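Local coordinates for MlnE (Bacillus amyloliquefaciens subsp. plantarum, PDB 5D2E), which probably reduces beta-keto groups of the growing polyketide with NADPH, as the B-type ketoreductase region at the N-terminus of a macrolactin assembly-line protein, at residues Leu136-Leu148 and Ile381-Lys393. Sequence-based numbering, arbitrary orientation.
With NAP (NADP nicotinamide-adenine-dinucleotide phosphate), chain B.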
ATOM      1  N   LEU A 136      17.498   1.407  -5.610  1.00 29.88           N
ATOM      2  CA  LEU A 136      16.950   2.447  -4.750  1.00 30.71           C
ATOM      3  C   LEU A 136      15.646   2.986  -5.309  1.00 29.39           C
ATOM      4  O   LEU A 136      15.475   3.194  -6.505  1.00 27.72           O
ATOM      5  CB  LEU A 136      17.921   3.643  -4.632  1.00 32.59           C
ATOM      6  CG  LEU A 136      19.324   3.373  -4.041  1.00 37.99           C
ATOM      7  CD1 LEU A 136      20.181   4.629  -3.947  1.00 41.27           C
ATOM      8  CD2 LEU A 136      19.159   2.809  -2.661  1.00 39.58           C
ATOM      9  N   PHE A 137      14.741   3.328  -4.418  1.00 27.60           N
ATOM     10  CA  PHE A 137      13.563   4.062  -4.827  1.00 26.57           C
ATOM     11  C   PHE A 137      13.963   5.486  -5.118  1.00 28.61           C
ATOM     12  O   PHE A 137      14.743   6.086  -4.384  1.00 28.94           O
ATOM     13  CB  PHE A 137      12.519   4.013  -3.705  1.00 27.28           C
ATOM     14  CG  PHE A 137      11.334   4.914  -3.956  1.00 27.89           C
ATOM     15  CD1 PHE A 137      11.371   6.253  -3.555  1.00 25.14           C
ATOM     16  CD2 PHE A 137      10.193   4.436  -4.643  1.00 27.57           C
ATOM     17  CE1 PHE A 137      10.282   7.102  -3.826  1.00 29.73           C
ATOM     18  CE2 PHE A 137       9.145   5.273  -4.908  1.00 30.33           C
ATOM     19  CZ  PHE A 137       9.183   6.600  -4.523  1.00 29.05           C
ATOM     20  N   LYS A 138      13.463   6.012  -6.229  1.00 28.18           N
ATOM     21  CA  LYS A 138      13.561   7.396  -6.564  1.00 32.59           C
ATOM     22  C   LYS A 138      12.213   7.839  -7.099  1.00 31.74           C
ATOM     23  O   LYS A 138      11.508   7.045  -7.747  1.00 29.81           O
ATOM     24  CB  LYS A 138      14.525   7.618  -7.716  1.00 38.64           C
ATOM     25  CG  LYS A 138      15.995   7.297  -7.487  1.00 49.60           C
ATOM     26  CD  LYS A 138      16.814   7.898  -8.647  1.00 59.59           C
ATOM     27  CE  LYS A 138      16.339   9.346  -8.943  1.00 67.13           C
ATOM     28  NZ  LYS A 138      17.238  10.277  -9.688  1.00 64.20           N
ATOM     29  N   ASN A 139      11.916   9.120  -6.901  1.00 30.10           N
ATOM     30  CA  ASN A 139      10.616   9.677  -7.271  1.00 30.02           C
ATOM     31  C   ASN A 139      10.635  10.155  -8.746  1.00 29.51           C
ATOM     32  O   ASN A 139      10.244  11.310  -9.053  1.00 30.13           O
ATOM     33  CB  ASN A 139      10.209  10.777  -6.297  1.00 30.54           C
ATOM     34  CG  ASN A 139      11.085  12.020  -6.414  1.00 31.70           C
ATOM     35  OD1 ASN A 139      12.200  11.931  -6.857  1.00 29.46           O
ATOM     36  ND2 ASN A 139      10.579  13.155  -5.978  1.00 33.11           N
ATOM     37  N   THR A 140      11.137   9.301  -9.632  1.00 28.34           N
ATOM     38  CA  THR A 140      11.088   9.574 -11.084  1.00 30.38           C
ATOM     39  C   THR A 140      10.243   8.498 -11.773  1.00 31.30           C
ATOM     40  O   THR A 140      10.162   7.322 -11.305  1.00 30.37           O
ATOM     41  CB  THR A 140      12.463   9.535 -11.752  1.00 31.82           C
ATOM     42  OG1 THR A 140      13.005   8.217 -11.598  1.00 31.74           O
ATOM     43  CG2 THR A 140      13.396  10.507 -11.106  1.00 34.95           C
ATOM     44  N   GLU A 141       9.677   8.857 -12.913  1.00 31.46           N
ATOM     45  CA  GLU A 141       8.853   7.925 -13.635  1.00 33.07           C
ATOM     46  C   GLU A 141       9.623   6.680 -13.977  1.00 33.69           C
ATOM     47  O   GLU A 141       9.136   5.581 -13.807  1.00 30.96           O
ATOM     48  CB  GLU A 141       8.332   8.549 -14.903  1.00 35.32           C
ATOM     49  CG  GLU A 141       7.376   7.616 -15.640  1.00 37.22           C
ATOM     50  CD  GLU A 141       6.744   8.230 -16.872  1.00 44.57           C
ATOM     51  OE1 GLU A 141       6.946   9.415 -17.151  1.00 42.15           O
ATOM     52  OE2 GLU A 141       6.011   7.490 -17.538  1.00 48.57           O
ATOM     53  N   ASP A 142      10.808   6.862 -14.517  1.00 31.76           N
ATOM     54  CA  ASP A 142      11.591   5.731 -14.982  1.00 35.00           C
ATOM     55  C   ASP A 142      11.928   4.763 -13.832  1.00 30.97           C
ATOM     56  O   ASP A 142      11.833   3.561 -13.976  1.00 29.22           O
ATOM     57  CB  ASP A 142      12.894   6.241 -15.603  1.00 41.89           C
ATOM     58  CG  ASP A 142      13.663   5.128 -16.264  1.00 47.78           C
ATOM     59  OD1 ASP A 142      13.137   4.578 -17.244  1.00 58.54           O
ATOM     60  OD2 ASP A 142      14.749   4.753 -15.776  1.00 52.18           O
ATOM     61  N   ALA A 143      12.330   5.299 -12.694  1.00 28.91           N
ATOM     62  CA  ALA A 143      12.713   4.468 -11.574  1.00 33.08           C
ATOM     63  C   ALA A 143      11.485   3.716 -11.073  1.00 30.71           C
ATOM     64  O   ALA A 143      11.580   2.536 -10.772  1.00 29.33           O
ATOM     65  CB  ALA A 143      13.269   5.295 -10.437  1.00 36.22           C
ATOM     66  N   MET A 144      10.370   4.422 -10.930  1.00 28.32           N
ATOM     67  CA  MET A 144       9.167   3.772 -10.408  1.00 27.89           C
ATOM     68  C   MET A 144       8.670   2.691 -11.343  1.00 28.37           C
ATOM     69  O   MET A 144       8.303   1.601 -10.893  1.00 24.57           O
ATOM     70  CB  MET A 144       8.123   4.783 -10.079  1.00 29.27           C
ATOM     71  CG  MET A 144       8.486   5.636  -8.871  1.00 29.98           C
ATOM     72  SD  MET A 144       7.080   6.771  -8.525  1.00 33.90           S
ATOM     73  CE  MET A 144       7.361   7.960  -9.787  1.00 35.29           C
ATOM     74  N   ARG A 145       8.711   2.951 -12.645  1.00 27.60           N
ATOM     75  CA  ARG A 145       8.313   1.936 -13.610  1.00 27.97           C
ATOM     76  C   ARG A 145       9.172   0.693 -13.487  1.00 27.88           C
ATOM     77  O   ARG A 145       8.633  -0.429 -13.501  1.00 25.75           O
ATOM     78  CB  ARG A 145       8.368   2.479 -15.049  1.00 31.41           C
ATOM     79  CG  ARG A 145       7.198   3.361 -15.407  1.00 40.68           C
ATOM     80  CD  ARG A 145       7.154   3.684 -16.916  1.00 46.23           C
ATOM     81  NE  ARG A 145       6.106   4.651 -17.205  1.00 49.42           N
ATOM     82  CZ  ARG A 145       4.789   4.397 -17.149  1.00 55.59           C
ATOM     83  NH1 ARG A 145       4.301   3.207 -16.788  1.00 54.25           N
ATOM     84  NH2 ARG A 145       3.939   5.370 -17.445  1.00 59.29           N
ATOM     85  N   LYS A 146      10.485   0.858 -13.360  1.00 30.27           N
ATOM     86  CA  LYS A 146      11.383  -0.314 -13.227  1.00 31.43           C
ATOM     87  C   LYS A 146      11.105  -1.080 -11.965  1.00 28.01           C
ATOM     88  O   LYS A 146      11.076  -2.335 -12.010  1.00 25.58           O
ATOM     89  CB  LYS A 146      12.845   0.076 -13.271  1.00 33.85           C
ATOM     90  CG  LYS A 146      13.174   0.676 -14.620  1.00 41.53           C
ATOM     91  CD  LYS A 146      14.662   0.920 -14.868  1.00 51.35           C
ATOM     92  CE  LYS A 146      14.817   1.312 -16.356  1.00 58.55           C
ATOM     93  NZ  LYS A 146      15.910   2.286 -16.632  1.00 59.00           N
ATOM     94  N   GLN A 147      10.873  -0.355 -10.849  1.00 25.88           N
ATOM     95  CA  GLN A 147      10.600  -1.057  -9.581  1.00 24.70           C
ATOM     96  C   GLN A 147       9.279  -1.866  -9.682  1.00 23.31           C
ATOM     97  O   GLN A 147       9.204  -3.008  -9.257  1.00 24.35           O
ATOM     98  CB  GLN A 147      10.576  -0.132  -8.399  1.00 24.70           C
ATOM     99  CG  GLN A 147      11.959   0.493  -8.043  1.00 25.27           C
ATOM    100  CD  GLN A 147      11.982   0.959  -6.618  1.00 24.96           C
ATOM    101  OE1 GLN A 147      10.959   1.469  -6.105  1.00 25.99           O
ATOM    102  NE2 GLN A 147      13.062   0.688  -5.937  1.00 25.16           N
ATOM    103  N   LEU A 148       8.269  -1.272 -10.313  1.00 25.91           N
ATOM    104  CA  LEU A 148       6.973  -1.960 -10.456  1.00 25.08           C
ATOM    105  C   LEU A 148       7.140  -3.181 -11.345  1.00 26.41           C
ATOM    106  O   LEU A 148       6.606  -4.280 -11.038  1.00 26.52           O
ATOM    107  CB  LEU A 148       5.937  -1.008 -11.003  1.00 26.54           C
ATOM    108  CG  LEU A 148       5.480   0.093 -10.032  1.00 26.07           C
ATOM    109  CD1 LEU A 148       4.835   1.228 -10.829  1.00 26.45           C
ATOM    110  CD2 LEU A 148       4.493  -0.500  -9.038  1.00 26.43           C
ATOM    111  N   ILE A 381      -3.696   1.501  -9.998  1.00 27.73           N
ATOM    112  CA  ILE A 381      -2.588   2.001  -9.200  1.00 25.75           C
ATOM    113  C   ILE A 381      -2.210   3.457  -9.529  1.00 28.54           C
ATOM    114  O   ILE A 381      -1.556   4.109  -8.689  1.00 30.02           O
ATOM    115  CB  ILE A 381      -1.305   1.128  -9.271  1.00 27.09           C
ATOM    116  CG1 ILE A 381      -0.583   1.255 -10.602  1.00 27.07           C
ATOM    117  CG2 ILE A 381      -1.646  -0.311  -8.898  1.00 29.18           C
ATOM    118  CD1 ILE A 381       0.772   0.528 -10.607  1.00 29.77           C
ATOM    119  N   ALA A 382      -2.571   3.944 -10.722  1.00 25.91           N
ATOM    120  CA  ALA A 382      -2.082   5.244 -11.181  1.00 26.60           C
ATOM    121  C   ALA A 382      -2.254   6.361 -10.157  1.00 26.48           C
ATOM    122  O   ALA A 382      -1.301   7.064  -9.902  1.00 26.47           O
ATOM    123  CB  ALA A 382      -2.789   5.649 -12.498  1.00 27.40           C
ATOM    124  N   PRO A 383      -3.467   6.548  -9.584  1.00 27.89           N
ATOM    125  CA  PRO A 383      -3.571   7.729  -8.727  1.00 27.87           C
ATOM    126  C   PRO A 383      -2.883   7.658  -7.369  1.00 30.25           C
ATOM    127  O   PRO A 383      -2.527   8.699  -6.780  1.00 29.23           O
ATOM    128  CB  PRO A 383      -5.072   7.883  -8.514  1.00 28.00           C
ATOM    129  CG  PRO A 383      -5.653   6.517  -8.785  1.00 28.57           C
ATOM    130  CD  PRO A 383      -4.768   5.902  -9.805  1.00 28.42           C
ATOM    131  N   LYS A 384      -2.770   6.443  -6.849  1.00 28.35           N
ATOM    132  CA  LYS A 384      -2.281   6.184  -5.499  1.00 27.14           C
ATOM    133  C   LYS A 384      -0.763   5.875  -5.480  1.00 26.06           C
ATOM    134  O   LYS A 384      -0.102   6.062  -4.489  1.00 24.93           O
ATOM    135  CB  LYS A 384      -3.086   5.037  -4.890  1.00 27.15           C
ATOM    136  CG  LYS A 384      -4.476   5.457  -4.433  1.00 25.80           C
ATOM    137  CD  LYS A 384      -5.328   4.330  -4.061  1.00 27.94           C
ATOM    138  CE  LYS A 384      -6.733   4.777  -3.640  1.00 30.31           C
ATOM    139  NZ  LYS A 384      -6.722   5.527  -2.378  1.00 28.60           N
ATOM    140  N   VAL A 385      -0.223   5.341  -6.566  1.00 27.76           N
ATOM    141  CA  VAL A 385       1.239   5.136  -6.661  1.00 25.83           C
ATOM    142  C   VAL A 385       1.869   6.363  -7.283  1.00 28.51           C
ATOM    143  O   VAL A 385       2.453   7.169  -6.570  1.00 28.36           O
ATOM    144  CB  VAL A 385       1.596   3.829  -7.330  1.00 26.60           C
ATOM    145  CG1 VAL A 385       3.133   3.706  -7.484  1.00 28.90           C
ATOM    146  CG2 VAL A 385       1.013   2.692  -6.532  1.00 26.64           C
ATOM    147  N   PHE A 386       1.653   6.584  -8.573  1.00 27.82           N
ATOM    148  CA  PHE A 386       2.261   7.732  -9.258  1.00 25.22           C
ATOM    149  C   PHE A 386       1.703   9.055  -8.794  1.00 28.25           C
ATOM    150  O   PHE A 386       2.452  10.019  -8.545  1.00 28.05           O
ATOM    151  CB  PHE A 386       2.076   7.594 -10.762  1.00 27.62           C
ATOM    152  CG  PHE A 386       2.856   6.480 -11.344  1.00 28.09           C
ATOM    153  CD1 PHE A 386       4.195   6.668 -11.646  1.00 27.75           C
ATOM    154  CD2 PHE A 386       2.286   5.253 -11.575  1.00 28.23           C
ATOM    155  CE1 PHE A 386       4.926   5.667 -12.201  1.00 30.43           C
ATOM    156  CE2 PHE A 386       3.024   4.231 -12.157  1.00 28.55           C
ATOM    157  CZ  PHE A 386       4.361   4.445 -12.440  1.00 26.93           C
ATOM    158  N   GLY A 387       0.388   9.118  -8.627  1.00 26.18           N
ATOM    159  CA  GLY A 387      -0.260  10.377  -8.235  1.00 29.68           C
ATOM    160  C   GLY A 387       0.250  10.927  -6.921  1.00 27.81           C
ATOM    161  O   GLY A 387       0.575  12.096  -6.811  1.00 27.67           O
ATOM    162  N   THR A 388       0.320  10.052  -5.935  1.00 26.20           N
ATOM    163  CA  THR A 388       0.845  10.420  -4.634  1.00 26.24           C
ATOM    164  C   THR A 388       2.243  11.020  -4.760  1.00 27.52           C
ATOM    165  O   THR A 388       2.547  12.049  -4.141  1.00 27.31           O
ATOM    166  CB  THR A 388       0.880   9.189  -3.743  1.00 27.02           C
ATOM    167  OG1 THR A 388      -0.413   8.601  -3.676  1.00 26.42           O
ATOM    168  CG2 THR A 388       1.316   9.542  -2.343  1.00 28.09           C
ATOM    169  N   VAL A 389       3.087  10.357  -5.560  1.00 25.88           N
ATOM    170  CA  VAL A 389       4.491  10.785  -5.695  1.00 27.46           C
ATOM    171  C   VAL A 389       4.550  12.120  -6.389  1.00 26.51           C
ATOM    172  O   VAL A 389       5.327  12.995  -5.994  1.00 27.42           O
ATOM    173  CB  VAL A 389       5.369   9.694  -6.376  1.00 28.54           C
ATOM    174  CG1 VAL A 389       6.797  10.165  -6.631  1.00 28.20           C
ATOM    175  CG2 VAL A 389       5.405   8.421  -5.469  1.00 25.96           C
ATOM    176  N   TRP A 390       3.709  12.294  -7.411  1.00 28.53           N
ATOM    177  CA  TRP A 390       3.714  13.550  -8.140  1.00 27.24           C
ATOM    178  C   TRP A 390       3.235  14.713  -7.317  1.00 27.55           C
ATOM    179  O   TRP A 390       3.758  15.865  -7.460  1.00 29.22           O
ATOM    180  CB  TRP A 390       2.907  13.438  -9.410  1.00 27.74           C
ATOM    181  CG  TRP A 390       3.322  12.379 -10.383  1.00 26.91           C
ATOM    182  CD1 TRP A 390       2.491  11.778 -11.263  1.00 29.18           C
ATOM    183  CD2 TRP A 390       4.628  11.852 -10.641  1.00 27.97           C
ATOM    184  NE1 TRP A 390       3.161  10.854 -12.014  1.00 29.26           N
ATOM    185  CE2 TRP A 390       4.491  10.915 -11.704  1.00 29.25           C
ATOM    186  CE3 TRP A 390       5.909  12.090 -10.127  1.00 30.28           C
ATOM    187  CZ2 TRP A 390       5.582  10.174 -12.234  1.00 29.35           C
ATOM    188  CZ3 TRP A 390       7.011  11.367 -10.690  1.00 30.60           C
ATOM    189  CH2 TRP A 390       6.825  10.408 -11.709  1.00 32.13           C
ATOM    190  N   LEU A 391       2.283  14.449  -6.410  1.00 27.79           N
ATOM    191  CA  LEU A 391       1.764  15.502  -5.529  1.00 28.40           C
ATOM    192  C   LEU A 391       2.841  15.925  -4.537  1.00 29.44           C
ATOM    193  O   LEU A 391       3.057  17.088  -4.303  1.00 29.09           O
ATOM    194  CB  LEU A 391       0.561  15.010  -4.768  1.00 29.58           C
ATOM    195  CG  LEU A 391      -0.751  14.885  -5.526  1.00 28.34           C
ATOM    196  CD1 LEU A 391      -1.755  13.964  -4.866  1.00 31.20           C
ATOM    197  CD2 LEU A 391      -1.342  16.304  -5.631  1.00 30.75           C
ATOM    198  N   ASP A 392       3.532  14.968  -3.955  1.00 28.90           N
ATOM    199  CA  ASP A 392       4.639  15.294  -3.072  1.00 28.75           C
ATOM    200  C   ASP A 392       5.729  16.075  -3.837  1.00 29.88           C
ATOM    201  O   ASP A 392       6.270  17.048  -3.316  1.00 31.90           O
ATOM    202  CB  ASP A 392       5.266  14.048  -2.512  1.00 27.85           C
ATOM    203  CG  ASP A 392       6.607  14.323  -1.804  1.00 27.82           C
ATOM    204  OD1 ASP A 392       6.543  14.798  -0.664  1.00 31.84           O
ATOM    205  OD2 ASP A 392       7.656  14.052  -2.395  1.00 28.97           O
ATOM    206  N   LYS A 393       6.051  15.612  -5.032  1.00 29.35           N
ATOM    207  CA  LYS A 393       7.117  16.164  -5.840  1.00 29.65           C
ATOM    208  C   LYS A 393       6.788  17.598  -6.258  1.00 33.68           C
ATOM    209  O   LYS A 393       7.558  18.493  -5.988  1.00 32.25           O
ATOM    210  CB  LYS A 393       7.355  15.323  -7.065  1.00 31.65           C
ATOM    211  CG  LYS A 393       8.651  15.666  -7.805  1.00 32.26           C
ATOM    212  CD  LYS A 393       8.813  14.639  -8.932  1.00 34.11           C
ATOM    213  CE  LYS A 393      10.170  14.710  -9.629  1.00 33.16           C
ATOM    214  NZ  LYS A 393      10.323  13.683 -10.659  1.00 32.63           N
TER
HETATM  215  PA  NAP B 601     -15.061   8.143  -5.313  1.00 37.79           P
HETATM  216  O1A NAP B 601     -16.389   8.872  -4.976  1.00 39.96           O
HETATM  217  O2A NAP B 601     -14.849   7.375  -6.605  1.00 38.21           O
HETATM  218  O5B NAP B 601     -13.997   9.350  -5.333  1.00 34.52           O
HETATM  219  C5B NAP B 601     -12.690   9.113  -5.839  1.00 34.33           C
HETATM  220  C4B NAP B 601     -12.460  10.260  -6.791  1.00 32.59           C
HETATM  221  O4B NAP B 601     -11.139  10.101  -7.353  1.00 31.32           O
HETATM  222  C3B NAP B 601     -13.429  10.309  -8.004  1.00 37.75           C
HETATM  223  O3B NAP B 601     -14.282  11.455  -7.919  1.00 36.49           O
HETATM  224  C2B NAP B 601     -12.504  10.447  -9.224  1.00 34.25           C
HETATM  225  O2B NAP B 601     -12.982  11.414 -10.117  1.00 33.34           O
HETATM  226  C1B NAP B 601     -11.145  10.804  -8.576  1.00 32.37           C
HETATM  227  N9A NAP B 601      -9.982  10.348  -9.325  1.00 33.48           N
HETATM  228  C8A NAP B 601      -9.686   9.057  -9.740  1.00 32.99           C
HETATM  229  N7A NAP B 601      -8.521   9.028 -10.477  1.00 31.38           N
HETATM  230  C5A NAP B 601      -8.033  10.285 -10.466  1.00 31.69           C
HETATM  231  C6A NAP B 601      -6.881  10.951 -11.032  1.00 31.87           C
HETATM  232  N6A NAP B 601      -5.975  10.180 -11.719  1.00 36.22           N
HETATM  233  N1A NAP B 601      -6.769  12.346 -10.877  1.00 29.97           N
HETATM  234  C2A NAP B 601      -7.696  13.034 -10.185  1.00 33.64           C
HETATM  235  N3A NAP B 601      -8.803  12.470  -9.629  1.00 35.38           N
HETATM  236  C4A NAP B 601      -9.019  11.155  -9.739  1.00 32.23           C
HETATM  237  O3  NAP B 601     -14.618   7.165  -4.087  1.00 39.12           O
HETATM  238  PN  NAP B 601     -14.752   7.472  -2.499  1.00 41.92           P
HETATM  239  O1N NAP B 601     -15.682   6.457  -1.859  1.00 44.91           O
HETATM  240  O2N NAP B 601     -14.843   8.971  -2.380  1.00 40.25           O
HETATM  241  O5D NAP B 601     -13.304   7.123  -1.869  1.00 47.23           O
HETATM  242  C5D NAP B 601     -12.308   8.182  -1.957  1.00 47.29           C
HETATM  243  C4D NAP B 601     -10.926   7.712  -1.481  1.00 45.78           C
HETATM  244  O4D NAP B 601     -10.982   7.083  -0.208  1.00 42.29           O
HETATM  245  C3D NAP B 601     -10.384   6.660  -2.458  1.00 46.67           C
HETATM  246  O3D NAP B 601      -9.017   6.932  -2.708  1.00 40.74           O
HETATM  247  C2D NAP B 601     -10.601   5.329  -1.761  1.00 49.10           C
HETATM  248  O2D NAP B 601      -9.653   4.313  -2.197  1.00 49.66           O
HETATM  249  C1D NAP B 601     -10.540   5.694  -0.250  1.00 46.46           C
HETATM  250  N1N NAP B 601     -11.368   4.743   0.535  1.00 48.81           N
HETATM  251  C2N NAP B 601     -12.749   4.803   0.510  1.00 47.89           C
HETATM  252  C3N NAP B 601     -13.586   3.925   1.224  1.00 47.03           C
HETATM  253  C7N NAP B 601     -15.136   4.031   1.187  1.00 50.30           C
HETATM  254  O7N NAP B 601     -15.836   3.200   1.774  1.00 41.04           O
HETATM  255  N7N NAP B 601     -15.786   5.019   0.555  1.00 47.65           N
HETATM  256  C4N NAP B 601     -12.960   2.916   1.970  1.00 41.10           C
HETATM  257  C5N NAP B 601     -11.562   2.829   1.961  1.00 45.13           C
HETATM  258  C6N NAP B 601     -10.777   3.763   1.257  1.00 47.13           C
HETATM  259  P2B NAP B 601     -12.625  11.446 -11.721  1.00 36.08           P
HETATM  260  O1X NAP B 601     -13.074  10.137 -12.355  1.00 36.16           O
HETATM  261  O2X NAP B 601     -13.361  12.713 -12.263  1.00 36.27           O
HETATM  262  O3X NAP B 601     -11.129  11.581 -11.795  1.00 39.49           O
HETATM  263  O   HOH W   1       7.909  12.666  -4.657  1.00 29.48           O
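Met144 reaches from helix 141-148 and packs against Phe386, Val389 and Trp390 of the nearly antiparallel helix 386-393. Met144 CB lies 3.9 Å from CE1 of Phe386. Met144 CG stands opposite the carbonyl carbon (chi1 -70°) and carries the sulfur outward, tip to tip with Val389, where Met144 SD meets Val389 CG2 at 3.9 Å. The same sulfur makes oblique Met-aromatic contacts with the rings of Phe386 and Trp390. A bend at chi3 (-78°) then turns Met144 CE in between CD1 of Phe386 and CG1 of Val389. One turn further on, Leu148 CD1 approaches Phe386 CZ at 3.6 Å and meets Ile381 CD1 tip to tip.

At the other end Asn139 packs its CB on Val389 CG1 (3.5 Å), while its carbonyl O lies at the Trp390 edge and accepts a bond from Lys393 NZ (2.9 Å), in the carbonyl plane. Lys393, fully extended, also forms a salt bridge with Glu337. A water accepts from Asn139 ND2 at 3.0 Å and donates to Val389 O and Asp392 OD2, tying the loop to the second helix. Next along, Thr140 N-caps helix 141-148, its OG1 accepting from Ala143 N. Trp390 NE1 bonds Ser335 O, and Phe137 meets Tyr434 of helix 419-437.

Just before helix 386-393, Lys384 NZ donates to O3D of the nicotinamide ribose of NADP (2.7 Å). The contact thus packs a helix of the Rossmann-like structural region against the cofactor-binding Rossmann region, the two-part build of polyketide synthase ketoreductases.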